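Local coordinates for protein oligogalacturonate-specific porin KdgM (Dickeya dadantii, PDB 4FQE) that forms a monomeric beta-barrel porin in the outer membrane that is specific for oligogalacturonides and is required for full virulence, at residues Arg6-Asp11 with Gln205-Val210; Asn175-Tyr180 with Lys187-Val192. All coordinates share one frame; numbering follows the deposited sequence.

Interaction 1: residues Arg6-Asp11 with Gln205-Val210; sequences RHEMQD and QTRYRV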
ATOM      1  N   ARG A   6       2.438  -8.484   7.980  1.00 20.70           N
ATOM      2  CA  ARG A   6       1.070  -8.040   8.245  1.00 20.62           C
ATOM      3  C   ARG A   6       0.131  -9.249   8.308  1.00 20.87           C
ATOM      4  O   ARG A   6       0.235 -10.165   7.487  1.00 21.17           O
ATOM      5  CB  ARG A   6       0.590  -7.040   7.165  1.00 20.41           C
ATOM      6  CG  ARG A   6      -0.732  -6.365   7.486  1.00 20.56           C
ATOM      7  CD  ARG A   6      -1.143  -5.342   6.422  1.00 20.69           C
ATOM      8  NE  ARG A   6      -1.640  -6.015   5.219  1.00 21.51           N
ATOM      9  CZ  ARG A   6      -1.876  -5.429   4.048  1.00 21.88           C
ATOM     10  NH1 ARG A   6      -1.666  -4.131   3.877  1.00 21.53           N
ATOM     11  NH2 ARG A   6      -2.339  -6.172   3.033  1.00 22.35           N
ATOM     12  N   HIS A   7      -0.771  -9.236   9.278  1.00 20.86           N
ATOM     13  CA  HIS A   7      -1.847 -10.225   9.425  1.00 21.40           C
ATOM     14  C   HIS A   7      -3.163  -9.532   9.255  1.00 21.83           C
ATOM     15  O   HIS A   7      -3.387  -8.435   9.808  1.00 21.06           O
ATOM     16  CB  HIS A   7      -1.766 -10.893  10.794  1.00 21.67           C
ATOM     17  CG  HIS A   7      -2.769 -12.014  10.998  1.00 22.30           C
ATOM     18  ND1 HIS A   7      -2.544 -13.264  10.575  1.00 22.84           N
ATOM     19  CD2 HIS A   7      -4.019 -12.026  11.606  1.00 22.65           C
ATOM     20  CE1 HIS A   7      -3.580 -14.050  10.874  1.00 23.64           C
ATOM     21  NE2 HIS A   7      -4.489 -13.303  11.524  1.00 23.81           N
ATOM     22  N   GLU A   8      -4.061 -10.146   8.491  1.00 22.95           N
ATOM     23  CA  GLU A   8      -5.369  -9.544   8.179  1.00 23.88           C
ATOM     24  C   GLU A   8      -6.456 -10.552   8.491  1.00 25.51           C
ATOM     25  O   GLU A   8      -6.314 -11.730   8.189  1.00 25.29           O
ATOM     26  CB  GLU A   8      -5.461  -9.206   6.675  1.00 23.82           C
ATOM     27  CG  GLU A   8      -6.808  -8.676   6.171  1.00 24.28           C
ATOM     28  CD  GLU A   8      -6.792  -8.270   4.670  1.00 24.69           C
ATOM     29  OE1 GLU A   8      -7.731  -8.642   3.930  1.00 26.48           O
ATOM     30  OE2 GLU A   8      -5.851  -7.603   4.204  1.00 23.45           O
ATOM     31  N   MET A   9      -7.576 -10.074   9.022  1.00 27.13           N
ATOM     32  CA  MET A   9      -8.772 -10.897   9.236  0.50 28.73           C
ATOM     33  C   MET A   9      -9.983 -10.038   8.971  1.00 30.63           C
ATOM     34  O   MET A   9      -9.880  -8.828   9.022  1.00 29.60           O
ATOM     35  CB  MET A   9      -8.863 -11.356  10.674  0.50 28.61           C
ATOM     36  CG  MET A   9      -7.751 -12.275  11.102  0.50 28.46           C
ATOM     37  SD  MET A   9      -8.205 -13.140  12.611  0.50 28.61           S
ATOM     38  CE  MET A   9      -6.863 -14.330  12.669  0.50 28.80           C
ATOM     39  N   GLN A  10     -11.130 -10.647   8.691  1.00 35.03           N
ATOM     40  CA  GLN A  10     -12.363  -9.861   8.610  1.00 39.55           C
ATOM     41  C   GLN A  10     -13.263 -10.214   9.785  1.00 44.67           C
ATOM     42  O   GLN A  10     -12.768 -10.554  10.881  1.00 45.07           O
ATOM     43  CB  GLN A  10     -13.054 -10.033   7.257  1.00 42.81           C
ATOM     44  CG  GLN A  10     -12.155  -9.679   6.097  1.00 43.14           C
ATOM     45  CD  GLN A  10     -12.855  -8.904   4.995  1.00 45.88           C
ATOM     46  OE1 GLN A  10     -14.061  -8.649   5.052  1.00 50.62           O
ATOM     47  NE2 GLN A  10     -12.096  -8.529   3.976  1.00 45.85           N
ATOM     48  N   ASP A  11     -14.574 -10.088   9.598  1.00 48.78           N
ATOM     49  CA  ASP A  11     -15.517 -10.586  10.578  1.00 51.83           C
ATOM     50  C   ASP A  11     -16.884 -10.786   9.932  1.00 54.85           C
ATOM     51  O   ASP A  11     -16.975 -11.344   8.834  1.00 56.58           O
ATOM     52  CB  ASP A  11     -15.575  -9.655  11.803  1.00 52.85           C
ATOM     53  CG  ASP A  11     -16.264  -8.355  11.520  1.00 53.64           C
ATOM     54  OD1 ASP A  11     -16.450  -7.572  12.487  1.00 55.59           O
ATOM     55  OD2 ASP A  11     -16.617  -8.114  10.340  1.00 54.24           O
ATOM     56  N   GLN A 205     -18.739  -5.407   5.469  1.00 43.28           N
ATOM     57  CA  GLN A 205     -17.860  -6.063   6.450  1.00 40.84           C
ATOM     58  C   GLN A 205     -16.611  -5.272   6.845  1.00 36.18           C
ATOM     59  O   GLN A 205     -16.186  -4.370   6.140  1.00 34.79           O
ATOM     60  CB  GLN A 205     -17.457  -7.448   5.944  1.00 42.65           C
ATOM     61  CG  GLN A 205     -18.636  -8.401   5.893  1.00 45.72           C
ATOM     62  CD  GLN A 205     -18.230  -9.841   6.102  1.00 48.24           C
ATOM     63  OE1 GLN A 205     -17.342 -10.354   5.408  1.00 50.64           O
ATOM     64  NE2 GLN A 205     -18.881 -10.511   7.062  1.00 49.31           N
ATOM     65  N   THR A 206     -16.050  -5.618   8.002  1.00 32.35           N
ATOM     66  CA  THR A 206     -14.870  -4.955   8.518  1.00 29.61           C
ATOM     67  C   THR A 206     -13.633  -5.831   8.340  1.00 28.07           C
ATOM     68  O   THR A 206     -13.649  -7.057   8.623  1.00 28.52           O
ATOM     69  CB  THR A 206     -15.028  -4.598  10.020  1.00 29.57           C
ATOM     70  OG1 THR A 206     -16.265  -3.889  10.231  1.00 29.65           O
ATOM     71  CG2 THR A 206     -13.862  -3.741  10.520  1.00 28.07           C
ATOM     72  N   ARG A 207     -12.574  -5.162   7.910  1.00 25.55           N
ATOM     73  CA  ARG A 207     -11.278  -5.758   7.625  1.00 24.48           C
ATOM     74  C   ARG A 207     -10.289  -5.169   8.606  1.00 23.23           C
ATOM     75  O   ARG A 207     -10.114  -3.942   8.677  1.00 22.78           O
ATOM     76  CB  ARG A 207     -10.860  -5.417   6.182  1.00 23.51           C
ATOM     77  CG  ARG A 207      -9.478  -5.927   5.810  1.00 23.08           C
ATOM     78  CD  ARG A 207      -9.098  -5.481   4.408  1.00 22.77           C
ATOM     79  NE  ARG A 207      -8.802  -4.042   4.374  1.00 22.38           N
ATOM     80  CZ  ARG A 207      -8.796  -3.303   3.267  1.00 22.46           C
ATOM     81  NH1 ARG A 207      -9.096  -3.842   2.094  1.00 22.97           N
ATOM     82  NH2 ARG A 207      -8.509  -2.015   3.333  1.00 22.08           N
ATOM     83  N   TYR A 208      -9.646  -6.051   9.350  1.00 22.93           N
ATOM     84  CA  TYR A 208      -8.699  -5.663  10.387  1.00 22.58           C
ATOM     85  C   TYR A 208      -7.322  -6.148  10.000  1.00 21.91           C
ATOM     86  O   TYR A 208      -7.174  -7.281   9.559  1.00 21.47           O
ATOM     87  CB  TYR A 208      -9.046  -6.348  11.715  1.00 23.40           C
ATOM     88  CG  TYR A 208     -10.383  -5.990  12.305  1.00 24.37           C
ATOM     89  CD1 TYR A 208     -11.476  -6.835  12.145  1.00 25.52           C
ATOM     90  CD2 TYR A 208     -10.547  -4.840  13.070  1.00 24.52           C
ATOM     91  CE1 TYR A 208     -12.701  -6.547  12.713  1.00 26.45           C
ATOM     92  CE2 TYR A 208     -11.787  -4.532  13.638  1.00 25.30           C
ATOM     93  CZ  TYR A 208     -12.858  -5.391  13.438  1.00 26.27           C
ATOM     94  OH  TYR A 208     -14.099  -5.116  13.985  1.00 28.35           O
ATOM     95  N   ARG A 209      -6.336  -5.271  10.144  1.00 21.24           N
ATOM     96  CA  ARG A 209      -4.942  -5.604   9.940  1.00 20.84           C
ATOM     97  C   ARG A 209      -4.101  -5.158  11.112  1.00 20.62           C
ATOM     98  O   ARG A 209      -4.292  -4.067  11.658  1.00 20.12           O
ATOM     99  CB  ARG A 209      -4.400  -4.915   8.686  1.00 20.60           C
ATOM    100  CG  ARG A 209      -5.048  -5.365   7.383  1.00 20.82           C
ATOM    101  CD  ARG A 209      -4.837  -4.382   6.266  1.00 20.68           C
ATOM    102  NE  ARG A 209      -5.291  -4.877   4.961  1.00 20.83           N
ATOM    103  CZ  ARG A 209      -5.318  -4.148   3.841  1.00 21.21           C
ATOM    104  NH1 ARG A 209      -4.974  -2.865   3.843  1.00 21.39           N
ATOM    105  NH2 ARG A 209      -5.705  -4.700   2.691  1.00 21.79           N
ATOM    106  N   VAL A 210      -3.148  -6.007  11.480  1.00 20.78           N
ATOM    107  CA  VAL A 210      -2.073  -5.587  12.344  1.00 20.62           C
ATOM    108  C   VAL A 210      -0.771  -5.989  11.670  1.00 20.17           C
ATOM    109  O   VAL A 210      -0.671  -7.037  11.021  1.00 19.99           O
ATOM    110  CB  VAL A 210      -2.174  -6.235  13.740  1.00 21.27           C
ATOM    111  CG1 VAL A 210      -3.355  -5.633  14.466  1.00 22.02           C
ATOM    112  CG2 VAL A 210      -2.241  -7.780  13.625  1.00 21.94           C
TER
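The guanidinium of R209 is layered between two others: R6 lies flat on one face, centres 3.7 Å apart and planes 7° from parallel, while R207 NE sits over the opposite face and the carboxylate of E8 meets its edge. This arginine stack marks the seam of the porin barrel, where the first strand pairs antiparallel with the last. The carboxylate of E8 probably balances much of the charge of the stacked guanidinium groups. R209 approaches side-on, its NE 2.9 Å and its NH2 3.3 Å from E8 OE2, both reaching that one oxygen from the same face of the carboxylate. With CG anti to the backbone N (chi1 175°) and an extended chain, E8 runs alongside R209. Outside the pair, R209 NH1 forms a salt bridge with E191 and R207 NH2 a hydrogen bond with N175, so polar groups of the next two strands continue the row. H7, M9, Y208 and V210 point to the other face of the sheet. There the Y208 ring carries T206 CG2 over one face, offset toward the rim, and D11 OD1 at its edge. Toward the loop the pairing gives way to a weak bond, T206 N to D11 OD2 at 3.5 Å.

Interaction 2: residues Asn175-Tyr180 with Lys187-Val192; sequences NVKLSY and KPYVEV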
ATOM      1  N   ASN A 175     -10.482   2.971   4.501  1.00 24.40           N
ATOM      2  CA  ASN A 175      -9.502   2.402   5.398  1.00 23.74           C
ATOM      3  C   ASN A 175      -8.813   3.455   6.248  1.00 22.97           C
ATOM      4  O   ASN A 175      -8.490   4.562   5.755  1.00 23.06           O
ATOM      5  CB  ASN A 175      -8.477   1.591   4.596  1.00 23.42           C
ATOM      6  CG  ASN A 175      -7.729   0.593   5.452  1.00 23.79           C
ATOM      7  OD1 ASN A 175      -8.287  -0.424   5.868  1.00 23.87           O
ATOM      8  ND2 ASN A 175      -6.431   0.816   5.612  1.00 24.09           N
ATOM      9  N   VAL A 176      -8.647   3.135   7.534  1.00 22.45           N
ATOM     10  CA  VAL A 176      -7.869   3.957   8.457  1.00 21.88           C
ATOM     11  C   VAL A 176      -6.689   3.178   9.043  1.00 21.44           C
ATOM     12  O   VAL A 176      -6.844   2.083   9.583  1.00 20.86           O
ATOM     13  CB  VAL A 176      -8.755   4.455   9.604  1.00 22.39           C
ATOM     14  CG1 VAL A 176      -7.964   5.371  10.515  1.00 22.28           C
ATOM     15  CG2 VAL A 176      -9.998   5.149   9.062  1.00 22.85           C
ATOM     16  N   LYS A 177      -5.505   3.760   8.952  1.00 21.07           N
ATOM     17  CA  LYS A 177      -4.284   3.118   9.410  1.00 21.04           C
ATOM     18  C   LYS A 177      -3.651   4.044  10.423  1.00 21.03           C
ATOM     19  O   LYS A 177      -3.600   5.278  10.220  1.00 20.31           O
ATOM     20  CB  LYS A 177      -3.300   2.914   8.257  1.00 21.72           C
ATOM     21  CG  LYS A 177      -1.955   2.290   8.641  1.00 22.36           C
ATOM     22  CD  LYS A 177      -1.040   2.129   7.405  1.00 22.87           C
ATOM     23  CE  LYS A 177       0.072   1.105   7.549  1.00 23.23           C
ATOM     24  NZ  LYS A 177       1.058   1.115   6.394  1.00 24.43           N
ATOM     25  N   LEU A 178      -3.189   3.464  11.525  1.00 20.59           N
ATOM     26  CA  LEU A 178      -2.449   4.213  12.523  1.00 21.26           C
ATOM     27  C   LEU A 178      -1.109   3.519  12.755  1.00 20.84           C
ATOM     28  O   LEU A 178      -1.058   2.343  13.092  1.00 20.56           O
ATOM     29  CB  LEU A 178      -3.275   4.279  13.823  1.00 22.31           C
ATOM     30  CG  LEU A 178      -2.594   4.894  15.041  1.00 22.95           C
ATOM     31  CD1 LEU A 178      -2.310   6.384  14.806  1.00 23.69           C
ATOM     32  CD2 LEU A 178      -3.463   4.704  16.272  1.00 24.65           C
ATOM     33  N   SER A 179      -0.020   4.241  12.553  1.00 20.67           N
ATOM     34  CA  SER A 179       1.304   3.682  12.711  1.00 20.88           C
ATOM     35  C   SER A 179       2.087   4.476  13.768  1.00 21.30           C
ATOM     36  O   SER A 179       1.860   5.657  13.959  1.00 21.74           O
ATOM     37  CB  SER A 179       2.013   3.645  11.325  1.00 20.96           C
ATOM     38  OG  SER A 179       2.636   4.867  11.031  1.00 21.93           O
ATOM     39  N   TYR A 180       3.026   3.811  14.427  1.00 21.77           N
ATOM     40  CA  TYR A 180       3.860   4.424  15.427  1.00 22.45           C
ATOM     41  C   TYR A 180       5.305   3.957  15.245  1.00 22.79           C
ATOM     42  O   TYR A 180       5.610   2.760  15.279  1.00 21.87           O
ATOM     43  CB  TYR A 180       3.340   4.073  16.827  1.00 23.00           C
ATOM     44  CG  TYR A 180       4.191   4.617  17.962  1.00 23.99           C
ATOM     45  CD1 TYR A 180       4.338   5.979  18.151  1.00 24.98           C
ATOM     46  CD2 TYR A 180       4.833   3.765  18.852  1.00 24.60           C
ATOM     47  CE1 TYR A 180       5.107   6.483  19.188  1.00 25.54           C
ATOM     48  CE2 TYR A 180       5.614   4.262  19.865  1.00 25.35           C
ATOM     49  CZ  TYR A 180       5.735   5.632  20.031  1.00 25.78           C
ATOM     50  OH  TYR A 180       6.503   6.115  21.056  1.00 26.70           O
ATOM     51  N   LYS A 187       8.300  -0.099  13.370  1.00 22.16           N
ATOM     52  CA  LYS A 187       7.084   0.709  13.176  1.00 21.97           C
ATOM     53  C   LYS A 187       5.883  -0.229  13.161  1.00 21.22           C
ATOM     54  O   LYS A 187       5.435  -0.691  12.083  1.00 20.87           O
ATOM     55  CB  LYS A 187       7.171   1.554  11.862  1.00 22.75           C
ATOM     56  CG  LYS A 187       5.988   2.502  11.606  1.00 23.21           C
ATOM     57  CD  LYS A 187       6.095   3.329  10.322  1.00 24.24           C
ATOM     58  CE  LYS A 187       5.822   2.548   9.036  1.00 25.09           C
ATOM     59  NZ  LYS A 187       5.888   3.416   7.777  1.00 27.20           N
ATOM     60  N   PRO A 188       5.330  -0.526  14.355  1.00 20.98           N
ATOM     61  CA  PRO A 188       4.071  -1.253  14.404  1.00 20.65           C
ATOM     62  C   PRO A 188       2.906  -0.402  13.930  1.00 20.40           C
ATOM     63  O   PRO A 188       2.999   0.809  13.967  1.00 20.29           O
ATOM     64  CB  PRO A 188       3.923  -1.597  15.886  1.00 20.86           C
ATOM     65  CG  PRO A 188       4.679  -0.557  16.607  1.00 21.33           C
ATOM     66  CD  PRO A 188       5.878  -0.308  15.707  1.00 21.32           C
ATOM     67  N   TYR A 189       1.856  -1.068  13.440  1.00 20.25           N
ATOM     68  CA  TYR A 189       0.678  -0.420  12.968  1.00 20.26           C
ATOM     69  C   TYR A 189      -0.560  -1.290  12.971  1.00 20.39           C
ATOM     70  O   TYR A 189      -0.485  -2.495  13.009  1.00 20.73           O
ATOM     71  CB  TYR A 189       0.924   0.127  11.561  1.00 20.05           C
ATOM     72  CG  TYR A 189       1.175  -0.952  10.520  1.00 19.82           C
ATOM     73  CD1 TYR A 189       2.455  -1.372  10.205  1.00 20.15           C
ATOM     74  CD2 TYR A 189       0.119  -1.531   9.850  1.00 19.90           C
ATOM     75  CE1 TYR A 189       2.672  -2.350   9.234  1.00 20.15           C
ATOM     76  CE2 TYR A 189       0.310  -2.509   8.899  1.00 19.69           C
ATOM     77  CZ  TYR A 189       1.580  -2.915   8.580  1.00 20.14           C
ATOM     78  OH  TYR A 189       1.717  -3.930   7.610  1.00 19.76           O
ATOM     79  N   VAL A 190      -1.701  -0.625  12.933  1.00 21.02           N
ATOM     80  CA  VAL A 190      -3.014  -1.239  12.883  1.00 21.66           C
ATOM     81  C   VAL A 190      -3.856  -0.541  11.816  1.00 21.97           C
ATOM     82  O   VAL A 190      -3.653   0.658  11.514  1.00 21.21           O
ATOM     83  CB  VAL A 190      -3.736  -1.191  14.250  1.00 22.30           C
ATOM     84  CG1 VAL A 190      -3.956   0.230  14.768  1.00 22.49           C
ATOM     85  CG2 VAL A 190      -5.078  -1.890  14.140  1.00 23.58           C
ATOM     86  N   GLU A 191      -4.757  -1.296  11.195  1.00 22.26           N
ATOM     87  CA  GLU A 191      -5.686  -0.735  10.220  1.00 22.60           C
ATOM     88  C   GLU A 191      -7.047  -1.301  10.443  1.00 22.41           C
ATOM     89  O   GLU A 191      -7.188  -2.465  10.792  1.00 22.44           O
ATOM     90  CB  GLU A 191      -5.273  -1.056   8.766  1.00 23.32           C
ATOM     91  CG  GLU A 191      -3.805  -0.821   8.449  1.00 23.77           C
ATOM     92  CD  GLU A 191      -3.406  -1.280   7.064  1.00 24.73           C
ATOM     93  OE1 GLU A 191      -4.150  -0.977   6.084  1.00 25.11           O
ATOM     94  OE2 GLU A 191      -2.323  -1.930   6.958  1.00 25.42           O
ATOM     95  N   VAL A 192      -8.054  -0.467  10.232  1.00 22.52           N
ATOM     96  CA  VAL A 192      -9.443  -0.916  10.273  1.00 22.89           C
ATOM     97  C   VAL A 192     -10.102  -0.345   9.050  1.00 23.24           C
ATOM     98  O   VAL A 192     -10.006   0.874   8.779  1.00 23.73           O
ATOM     99  CB  VAL A 192     -10.170  -0.440  11.525  1.00 23.19           C
ATOM    100  CG1 VAL A 192     -11.577  -1.033  11.586  1.00 23.38           C
ATOM    101  CG2 VAL A 192      -9.335  -0.811  12.733  1.00 23.24           C
TER
HETATM  102  O   HOH W   1       3.002   4.392   8.334  1.00 49.64           O
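K177 reaches across to Y189 in the antiparallel hairpin of strands 171-180 and 186-195, and its chain marks the tightly packed part of the contact. CG of K177 stands anti to the backbone N (chi1 178°) and the rest is extended, which carries CE over one face of the Y189 ring, 3.5 Å from Y189 CD2. The ammonium follows as a cation-pi partner, NZ 4.4 Å from the ring centroid and only 8° off the normal. Along the way the aliphatic part of K177 lies beside E191, the two chains pointing the same way, with K177 CG 3.6 Å from E191 CG. The ring is also held at its far end, where Y189 OH bonds to D4. Beneath these side chains five backbone hydrogen bonds join the strands, the last from Y180 N to P188 O.

The other face is looser. V176, L178, V190 and V192 turn to it, and L178 CB and V190 CG1 stay 4.2 Å apart; a detergent molecule touches V176. Back on the face of K177, S179 OG and K187 NZ meet through a water. By contrast, N175 ND2 bonds directly to E191 OE1 at 2.9 Å, on the lone pair turned away from the other carboxylate oxygen, with the amide and carboxylate planes 78° apart.

Overall arrangement
From the N terminus, strand 2-9 waits for its second neighbour until the chain has run through ten intervening strands; interaction 1 then joins it to strand 205-215, closing a loop of nearly the whole chain. Interaction 2 is nested inside that loop and spans just a short turn between consecutive strands, so that contacts distant and near in sequence combine into one barrel wall. Because strand 186-195 also pairs with strand 205-215, the two interactions abut, their centres about 11 Å apart, on four neighbouring strands of one closed sheet. Packing knits them together: R6 CB lies against Y189 OH, and R209 O against V190 CG2.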